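Local coordinates for protein cysteine protease (Listeria monocytogenes, PDB 5HU4) that anchors surface proteins to the bacterial cell wall, cleaving a C-terminal sorting signal and passing the substrate on through a thioester-linked intermediate, at residues Y45-H50 with I71-L76; M63-G68 with F121-E126; V95-N100 with R105-T110. All blocks are in the same frame, centred on the assembly; numbering follows the deposited sequence.

Overall arrangement
Following the chain from the N terminus, the first of the contacting segments lies on strand 44-48, and interaction 1 joins it to strand 70-74, closing a loop that includes residues 63-68. Those residues belong to interaction 2, whose other half lies on strand 119-132, so interactions 1 and 2 cross along the chain. Interaction 3 folds residues 95-100 back on strand 105-111; it begins after interaction 1 has closed and falls within the span bridged by interaction 2. Backbone pairing ties strand 105-111 to both its neighbours, L47 N to T107 O and F121 N to T110 O. Interaction 1 joins two non-neighbouring strands of the curled sheet through their side chains; interactions 2 and 3 seat loops on it.

Interaction 1 of 3, residues Y45-H50 with I71-L76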
loop_
_atom_site.group_PDB
_atom_site.type_symbol
_atom_site.label_atom_id
_atom_site.label_comp_id
_atom_site.label_asym_id
_atom_site.label_seq_id
_atom_site.Cartn_x
_atom_site.Cartn_y
_atom_site.Cartn_z
ATOM N N TYR A 45 3.857 -0.701 8.036
ATOM C CA TYR A 45 3.867 -1.630 6.914
ATOM C C TYR A 45 4.015 -0.867 5.604
ATOM O O TYR A 45 3.026 -0.598 4.922
ATOM C CB TYR A 45 2.589 -2.474 6.902
ATOM C CG TYR A 45 2.678 -3.711 6.036
ATOM C CD1 TYR A 45 3.239 -4.884 6.525
ATOM C CD2 TYR A 45 2.199 -3.707 4.734
ATOM C CE1 TYR A 45 3.321 -6.019 5.739
ATOM C CE2 TYR A 45 2.278 -4.836 3.940
ATOM C CZ TYR A 45 2.839 -5.988 4.447
ATOM O OH TYR A 45 2.917 -7.112 3.658
ATOM N N PRO A 46 5.259 -0.507 5.250
ATOM C CA PRO A 46 5.518 0.275 4.037
ATOM C C PRO A 46 5.354 -0.551 2.766
ATOM O O PRO A 46 5.830 -1.684 2.692
ATOM C CB PRO A 46 6.971 0.721 4.215
ATOM C CG PRO A 46 7.583 -0.346 5.047
ATOM C CD PRO A 46 6.501 -0.823 5.978
ATOM N N LEU A 47 4.674 0.022 1.778
ATOM C CA LEU A 47 4.474 -0.642 0.496
ATOM C C LEU A 47 4.810 0.296 -0.654
ATOM O O LEU A 47 4.395 1.454 -0.664
ATOM C CB LEU A 47 3.033 -1.142 0.362
ATOM C CG LEU A 47 2.639 -2.338 1.228
ATOM C CD1 LEU A 47 1.131 -2.543 1.209
ATOM C CD2 LEU A 47 3.362 -3.588 0.757
ATOM N N ALA A 48 5.568 -0.210 -1.620
ATOM C CA ALA A 48 5.923 0.569 -2.798
ATOM C C ALA A 48 5.167 0.065 -4.021
ATOM O O ALA A 48 4.962 -1.137 -4.185
ATOM C CB ALA A 48 7.423 0.517 -3.039
ATOM N N GLY A 49 4.750 0.995 -4.871
ATOM C CA GLY A 49 4.058 0.661 -6.101
ATOM C C GLY A 49 4.388 1.678 -7.173
ATOM O O GLY A 49 4.335 2.882 -6.930
ATOM N N HIS A 50 4.734 1.195 -8.359
ATOM C CA HIS A 50 5.180 2.074 -9.433
ATOM C C HIS A 50 4.071 3.001 -9.919
ATOM O O HIS A 50 2.889 2.655 -9.876
ATOM C CB HIS A 50 5.716 1.253 -10.606
ATOM C CG HIS A 50 6.652 2.016 -11.499
ATOM N ND1 HIS A 50 7.888 2.441 -11.082
ATOM C CD2 HIS A 50 6.513 2.428 -12.782
ATOM C CE1 HIS A 50 8.486 3.086 -12.078
ATOM N NE2 HIS A 50 7.673 3.090 -13.112
ATOM N N ILE A 71 -7.937 2.053 3.740
ATOM C CA ILE A 71 -7.018 1.161 3.047
ATOM C C ILE A 71 -7.178 -0.242 3.614
ATOM O O ILE A 71 -7.086 -0.444 4.826
ATOM C CB ILE A 71 -5.554 1.609 3.185
ATOM C CG1 ILE A 71 -5.381 3.046 2.692
ATOM C CG2 ILE A 71 -4.636 0.671 2.414
ATOM C CD1 ILE A 71 -4.003 3.613 2.949
ATOM N N TYR A 72 -7.430 -1.209 2.739
ATOM C CA TYR A 72 -7.640 -2.580 3.181
ATOM C C TYR A 72 -6.460 -3.467 2.820
ATOM O O TYR A 72 -5.986 -3.466 1.687
ATOM C CB TYR A 72 -8.934 -3.135 2.587
ATOM C CG TYR A 72 -10.154 -2.371 3.039
ATOM C CD1 TYR A 72 -10.780 -2.675 4.239
ATOM C CD2 TYR A 72 -10.674 -1.335 2.274
ATOM C CE1 TYR A 72 -11.893 -1.976 4.661
ATOM C CE2 TYR A 72 -11.786 -0.631 2.687
ATOM C CZ TYR A 72 -12.390 -0.955 3.884
ATOM O OH TYR A 72 -13.500 -0.258 4.301
ATOM N N LEU A 73 -5.992 -4.220 3.809
ATOM C CA LEU A 73 -4.833 -5.084 3.653
ATOM C C LEU A 73 -5.149 -6.461 4.219
ATOM O O LEU A 73 -5.793 -6.571 5.263
ATOM C CB LEU A 73 -3.622 -4.473 4.358
ATOM C CG LEU A 73 -2.275 -5.190 4.274
ATOM C CD1 LEU A 73 -1.747 -5.187 2.848
ATOM C CD2 LEU A 73 -1.280 -4.543 5.226
ATOM N N THR A 74 -4.709 -7.512 3.535
ATOM C CA THR A 74 -4.974 -8.864 4.011
ATOM C C THR A 74 -3.844 -9.840 3.693
ATOM O O THR A 74 -3.144 -9.703 2.687
ATOM C CB THR A 74 -6.291 -9.419 3.424
ATOM O OG1 THR A 74 -6.622 -10.656 4.069
ATOM C CG2 THR A 74 -6.169 -9.646 1.922
ATOM N N ASP A 75 -3.665 -10.814 4.579
ATOM C CA ASP A 75 -2.733 -11.911 4.360
ATOM C C ASP A 75 -3.530 -13.183 4.101
ATOM O O ASP A 75 -3.005 -14.294 4.207
ATOM C CB ASP A 75 -1.800 -12.086 5.561
ATOM C CG ASP A 75 -2.545 -12.092 6.888
ATOM O OD1 ASP A 75 -3.787 -12.230 6.884
ATOM O OD2 ASP A 75 -1.883 -11.963 7.939
ATOM N N LEU A 76 -4.806 -12.984 3.766
ATOM C CA LEU A 76 -5.789 -14.050 3.561
ATOM C C LEU A 76 -6.065 -14.839 4.840
ATOM O O LEU A 76 -6.599 -15.947 4.794
ATOM C CB LEU A 76 -5.351 -14.993 2.437
ATOM C CG LEU A 76 -6.116 -14.814 1.123
ATOM C CD1 LEU A 76 -5.851 -13.444 0.518
ATOM C CD2 LEU A 76 -5.769 -15.919 0.135
#
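Y45 and L73 meet with one methyl of the leucine over a face of the tyrosine ring. L73 CD2 lies 4.0 Å from the centroid of the Y45 ring and 29° off its normal, a CH-pi contact displaced toward one side of the ring: the nearest pair is Y45 CD2 and L73 CD2, at 3.6 Å. The other methyl branch reaches a second partner, L73 CD1 standing 4.2 Å from L47 CD1. Because L47 CD1 also sits at the edge of the tyrosine ring and in its plane, the three side chains close on one another.

L73 swings its CG away from its own backbone N (chi1 -178°), which carries the two methyls across to strand 44-48. The CA atoms of Y45 and L73 are 9.9 Å apart and no hydrogen bond links the segments, consistent with side chains meeting across the interior of the sheet. Backbone bonds from Y45 and L47 fix strand 44-48 beside strand 105-111. This is core packing of the sortase beta-barrel, where side chains of non-adjacent strands converge with I7 of strand 3-9. The touching atoms are all carbon, so dispersion and exclusion of water hold them, the methyl-over-face placement being the one directional element.

Interaction 2 of 3, residues M63-G68 with F121-E126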
loop_
_atom_site.group_PDB
_atom_site.type_symbol
_atom_site.label_atom_id
_atom_site.label_comp_id
_atom_site.label_asym_id
_atom_site.label_seq_id
_atom_site.Cartn_x
_atom_site.Cartn_y
_atom_site.Cartn_z
ATOM N N MET A 63 -2.362 8.865 -5.785
ATOM C CA MET A 63 -2.074 10.293 -5.828
ATOM C C MET A 63 -3.314 11.087 -5.436
ATOM O O MET A 63 -3.217 12.184 -4.883
ATOM C CB MET A 63 -1.606 10.712 -7.224
ATOM C CG MET A 63 -0.273 10.124 -7.652
ATOM S SD MET A 63 1.140 11.041 -7.005
ATOM C CE MET A 63 0.723 12.711 -7.501
ATOM N N LYS A 64 -4.481 10.518 -5.727
ATOM C CA LYS A 64 -5.753 11.189 -5.493
ATOM C C LYS A 64 -6.448 10.692 -4.229
ATOM O O LYS A 64 -7.639 10.934 -4.035
ATOM C CB LYS A 64 -6.674 11.004 -6.700
ATOM N N VAL A 65 -5.709 9.993 -3.375
ATOM C CA VAL A 65 -6.267 9.530 -2.111
ATOM C C VAL A 65 -6.289 10.680 -1.111
ATOM O O VAL A 65 -5.375 11.508 -1.076
ATOM C CB VAL A 65 -5.474 8.323 -1.543
ATOM C CG1 VAL A 65 -5.016 8.570 -0.107
ATOM C CG2 VAL A 65 -6.313 7.063 -1.623
ATOM N N LYS A 66 -7.352 10.744 -0.317
ATOM C CA LYS A 66 -7.490 11.788 0.686
ATOM C C LYS A 66 -7.728 11.191 2.066
ATOM O O LYS A 66 -8.009 10.000 2.200
ATOM C CB LYS A 66 -8.633 12.737 0.319
ATOM N N LYS A 67 -7.601 12.026 3.091
ATOM C CA LYS A 67 -7.953 11.630 4.447
ATOM C C LYS A 67 -9.426 11.941 4.689
ATOM O O LYS A 67 -9.895 13.029 4.355
ATOM C CB LYS A 67 -7.073 12.350 5.471
ATOM N N GLY A 68 -10.159 10.987 5.258
ATOM C CA GLY A 68 -9.598 9.707 5.646
ATOM C C GLY A 68 -10.199 8.537 4.891
ATOM O O GLY A 68 -11.156 7.914 5.352
ATOM N N PHE A 121 5.350 10.466 -3.617
ATOM C CA PHE A 121 4.101 10.747 -2.920
ATOM C C PHE A 121 3.888 9.689 -1.847
ATOM O O PHE A 121 4.032 8.493 -2.108
ATOM C CB PHE A 121 2.916 10.780 -3.886
ATOM C CG PHE A 121 1.604 11.106 -3.223
ATOM C CD1 PHE A 121 0.784 10.099 -2.738
ATOM C CD2 PHE A 121 1.191 12.423 -3.082
ATOM C CE1 PHE A 121 -0.420 10.398 -2.125
ATOM C CE2 PHE A 121 -0.013 12.725 -2.472
ATOM C CZ PHE A 121 -0.818 11.712 -1.994
ATOM N N VAL A 122 3.548 10.132 -0.641
ATOM C CA VAL A 122 3.380 9.217 0.481
ATOM C C VAL A 122 1.997 9.345 1.110
ATOM O O VAL A 122 1.518 10.450 1.364
ATOM C CB VAL A 122 4.447 9.458 1.565
ATOM C CG1 VAL A 122 4.324 8.424 2.672
ATOM C CG2 VAL A 122 5.838 9.417 0.956
ATOM N N ALA A 123 1.361 8.203 1.353
ATOM C CA ALA A 123 0.083 8.166 2.049
ATOM C C ALA A 123 0.184 7.270 3.280
ATOM O O ALA A 123 0.484 6.079 3.170
ATOM C CB ALA A 123 -1.018 7.678 1.121
ATOM N N VAL A 124 -0.062 7.850 4.451
ATOM C CA VAL A 124 0.005 7.109 5.705
ATOM C C VAL A 124 -1.391 6.884 6.278
ATOM O O VAL A 124 -2.209 7.805 6.328
ATOM C CB VAL A 124 0.876 7.844 6.748
ATOM C CG1 VAL A 124 0.734 7.206 8.125
ATOM C CG2 VAL A 124 2.332 7.862 6.307
ATOM N N GLY A 125 -1.661 5.652 6.699
ATOM C CA GLY A 125 -2.936 5.320 7.305
ATOM C C GLY A 125 -2.772 4.586 8.620
ATOM O O GLY A 125 -2.010 3.623 8.709
ATOM N N GLU A 126 -3.485 5.042 9.646
ATOM C CA GLU A 126 -3.446 4.398 10.954
ATOM C C GLU A 126 -4.416 3.222 11.017
ATOM O O GLU A 126 -5.522 3.293 10.477
ATOM C CB GLU A 126 -3.773 5.406 12.057
ATOM C CG GLU A 126 -2.829 6.596 12.121
ATOM C CD GLU A 126 -1.437 6.213 12.576
ATOM O OE1 GLU A 126 -1.310 5.246 13.359
ATOM O OE2 GLU A 126 -0.468 6.879 12.155
#
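M63 lies against the ring of F121, and its side chain can be followed from the backbone outward. Its CA is itself part of the contact: it stands over one ring face, 4.2 Å from the centroid of F121 and 16° off the normal, a CH-pi arrangement displaced toward the rim. CB and CG then pass the ring without a close contact. M63 CG lies beside the backbone N (chi1 -66°), and further bends at chi2 and chi3 turn the thioether back toward the root of the phenylalanine. There the sulfur makes the closest approach, with M63 SD 3.6 Å from F121 CB and 3.8 Å from F121 CG. Measured to the ring, M63 SD is 4.5 Å from the centroid of F121 and 37° off the normal. This is an oblique Met-aromatic contact, with the sulfur toward the CB end of the ring. The terminal methyl, CE, continues past the sulfur and adds no close approach of its own. At the far end of the ring, F121 CZ comes within 3.8 Å of the carbonyl M63 O, so backbone and thioether of M63 together reach from the CZ end to the CB end of F121.

F121 extends from its strand toward the loop with CG anti to the backbone N. Two residues on, A123 points the same way and its CB receives V65 CG1 at 4.3 Å, a looser apolar touch. Beyond the pair, H51 touches M63, T87 packs on F121, and S11 and V12 adjoin V65. Backbone bonding of F121 to T110 and of A123 to L108 holds strand 119-132 beside strand 105-111.

The side chain of M63 runs about 7 Å from that of C111, which forms the acyl-thioester intermediate. The geometry is that of a loop laid over the sortase beta-barrel, packed on alternate residues of one strand, with its methionine end near, but not touching, the active-site cysteine.

Interaction 3 of 3, residues V95-N100 with R105-T110; sequences VSVIDN and RITLIT
V97 packs on T107 and I109, and I98 on I109. V97 and I109 reach tip to tip, V97 CG1 lying 3.7 Å from I109 CD1. The same methyl of I109 also receives I98 CG1 at 4.0 Å, the isoleucine side chains crossing at about a right angle. The other branch of V97 slants over the threonine, with V97 CG2 3.8 Å from T107 CG2. That threonine methyl comes nearer still to the backbone, T107 CG2 to V97 O being 3.5 Å. In T107 a chi1 of -55° turns the methyl to V97 CG2 and V97 O and leaves OG1 for a water and N44.

The polar contacts across the pair run through this one water. It donates to T107 OG1 at 2.9 Å. It accepts from R105 NH1 at 2.8 Å, meeting the guanidinium at its edge and in its plane. Its donation to V97 O, at 3.4 Å, is weak. N44 bonds to T107 OG1 through OD1 and to V97 O through ND2, while D103 forms a salt bridge with R105 NE.

Backbone bonds I98 N to V95 O and D99 N to S96 O shape the loop itself. It joins strands 78-91 and 105-111 of the sortase barrel and packs on the strand that ends at the active-site C111, whose side chain is about 7 Å from that of I109. Dispersion and indirect polar bridging seat it there, with no direct hydrogen bond between the two segments.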
loop_
_atom_site.group_PDB
_atom_site.type_symbol
_atom_site.label_atom_id
_atom_site.label_comp_id
_atom_site.label_asym_id
_atom_site.label_seq_id
_atom_site.Cartn_x
_atom_site.Cartn_y
_atom_site.Cartn_z
ATOM N N VAL A 95 14.358 8.343 3.642
ATOM C CA VAL A 95 14.027 6.940 3.837
ATOM C C VAL A 95 13.277 6.716 5.158
ATOM O O VAL A 95 12.683 5.660 5.370
ATOM C CB VAL A 95 15.310 6.077 3.798
ATOM C CG1 VAL A 95 14.990 4.589 3.853
ATOM C CG2 VAL A 95 16.128 6.406 2.549
ATOM N N SER A 96 13.280 7.725 6.026
ATOM C CA SER A 96 12.669 7.623 7.355
ATOM C C SER A 96 11.222 7.131 7.334
ATOM O O SER A 96 10.759 6.504 8.287
ATOM C CB SER A 96 12.730 8.978 8.065
ATOM O OG SER A 96 11.574 9.748 7.786
ATOM N N VAL A 97 10.515 7.406 6.242
ATOM C CA VAL A 97 9.106 7.043 6.131
ATOM C C VAL A 97 8.917 5.532 5.951
ATOM O O VAL A 97 7.792 5.030 5.936
ATOM C CB VAL A 97 8.433 7.806 4.965
ATOM C CG1 VAL A 97 8.706 7.114 3.637
ATOM C CG2 VAL A 97 6.938 7.950 5.206
ATOM N N ILE A 98 10.027 4.810 5.839
ATOM C CA ILE A 98 10.003 3.358 5.685
ATOM C C ILE A 98 10.170 2.669 7.043
ATOM O O ILE A 98 9.623 1.586 7.278
ATOM C CB ILE A 98 11.103 2.896 4.692
ATOM C CG1 ILE A 98 10.562 2.913 3.261
ATOM C CG2 ILE A 98 11.621 1.509 5.025
ATOM C CD1 ILE A 98 11.493 3.569 2.265
ATOM N N ASP A 99 10.899 3.327 7.942
ATOM C CA ASP A 99 11.186 2.797 9.274
ATOM C C ASP A 99 9.937 2.380 10.047
ATOM O O ASP A 99 8.871 2.982 9.899
ATOM C CB ASP A 99 11.963 3.828 10.095
ATOM C CG ASP A 99 13.216 4.306 9.395
ATOM O OD1 ASP A 99 13.812 3.512 8.638
ATOM O OD2 ASP A 99 13.612 5.471 9.610
ATOM N N ASN A 100 10.082 1.348 10.871
ATOM C CA ASN A 100 8.986 0.860 11.699
ATOM C C ASN A 100 8.562 1.891 12.740
ATOM O O ASN A 100 9.348 2.755 13.127
ATOM C CB ASN A 100 9.387 -0.446 12.386
ATOM C CG ASN A 100 8.206 -1.171 13.002
ATOM O OD1 ASN A 100 7.325 -1.660 12.295
ATOM N ND2 ASN A 100 8.182 -1.241 14.327
ATOM N N ARG A 105 0.516 1.216 11.548
ATOM C CA ARG A 105 0.249 2.063 10.392
ATOM C C ARG A 105 0.646 1.403 9.078
ATOM O O ARG A 105 1.450 0.470 9.056
ATOM C CB ARG A 105 0.989 3.393 10.529
ATOM C CG ARG A 105 2.499 3.238 10.587
ATOM C CD ARG A 105 3.211 4.545 10.289
ATOM N NE ARG A 105 2.899 5.579 11.269
ATOM C CZ ARG A 105 3.188 6.865 11.111
ATOM N NH1 ARG A 105 3.799 7.277 10.007
ATOM N NH2 ARG A 105 2.868 7.740 12.054
ATOM N N ILE A 106 0.073 1.898 7.985
ATOM C CA ILE A 106 0.478 1.483 6.650
ATOM C C ILE A 106 1.036 2.695 5.905
ATOM O O ILE A 106 0.557 3.817 6.075
ATOM C CB ILE A 106 -0.693 0.847 5.861
ATOM C CG1 ILE A 106 -0.183 0.167 4.588
ATOM C CG2 ILE A 106 -1.768 1.880 5.543
ATOM C CD1 ILE A 106 -1.263 -0.537 3.795
ATOM N N THR A 107 2.070 2.470 5.102
ATOM C CA THR A 107 2.721 3.558 4.383
ATOM C C THR A 107 2.821 3.255 2.893
ATOM O O THR A 107 3.626 2.428 2.470
ATOM C CB THR A 107 4.131 3.834 4.941
ATOM O OG1 THR A 107 4.048 4.084 6.350
ATOM C CG2 THR A 107 4.752 5.037 4.250
ATOM N N LEU A 108 1.996 3.933 2.102
ATOM C CA LEU A 108 1.978 3.725 0.660
ATOM C C LEU A 108 2.907 4.712 -0.040
ATOM O O LEU A 108 2.807 5.922 0.163
ATOM C CB LEU A 108 0.555 3.857 0.115
ATOM C CG LEU A 108 -0.501 2.991 0.808
ATOM C CD1 LEU A 108 -1.809 3.016 0.034
ATOM C CD2 LEU A 108 0.004 1.567 0.976
ATOM N N ILE A 109 3.810 4.188 -0.862
ATOM C CA ILE A 109 4.817 5.017 -1.513
ATOM C C ILE A 109 4.826 4.833 -3.027
ATOM O O ILE A 109 4.896 3.710 -3.528
ATOM C CB ILE A 109 6.228 4.713 -0.968
ATOM C CG1 ILE A 109 6.251 4.836 0.557
ATOM C CG2 ILE A 109 7.258 5.640 -1.600
ATOM C CD1 ILE A 109 7.600 4.555 1.172
ATOM N N THR A 110 4.755 5.948 -3.748
ATOM C CA THR A 110 4.845 5.931 -5.202
ATOM C C THR A 110 5.505 7.208 -5.709
ATOM O O THR A 110 5.582 8.205 -4.990
ATOM C CB THR A 110 3.458 5.778 -5.858
ATOM O OG1 THR A 110 3.614 5.428 -7.239
ATOM C CG2 THR A 110 2.658 7.069 -5.746
HETATM O O HOH W 1 5.323 6.055 8.008
#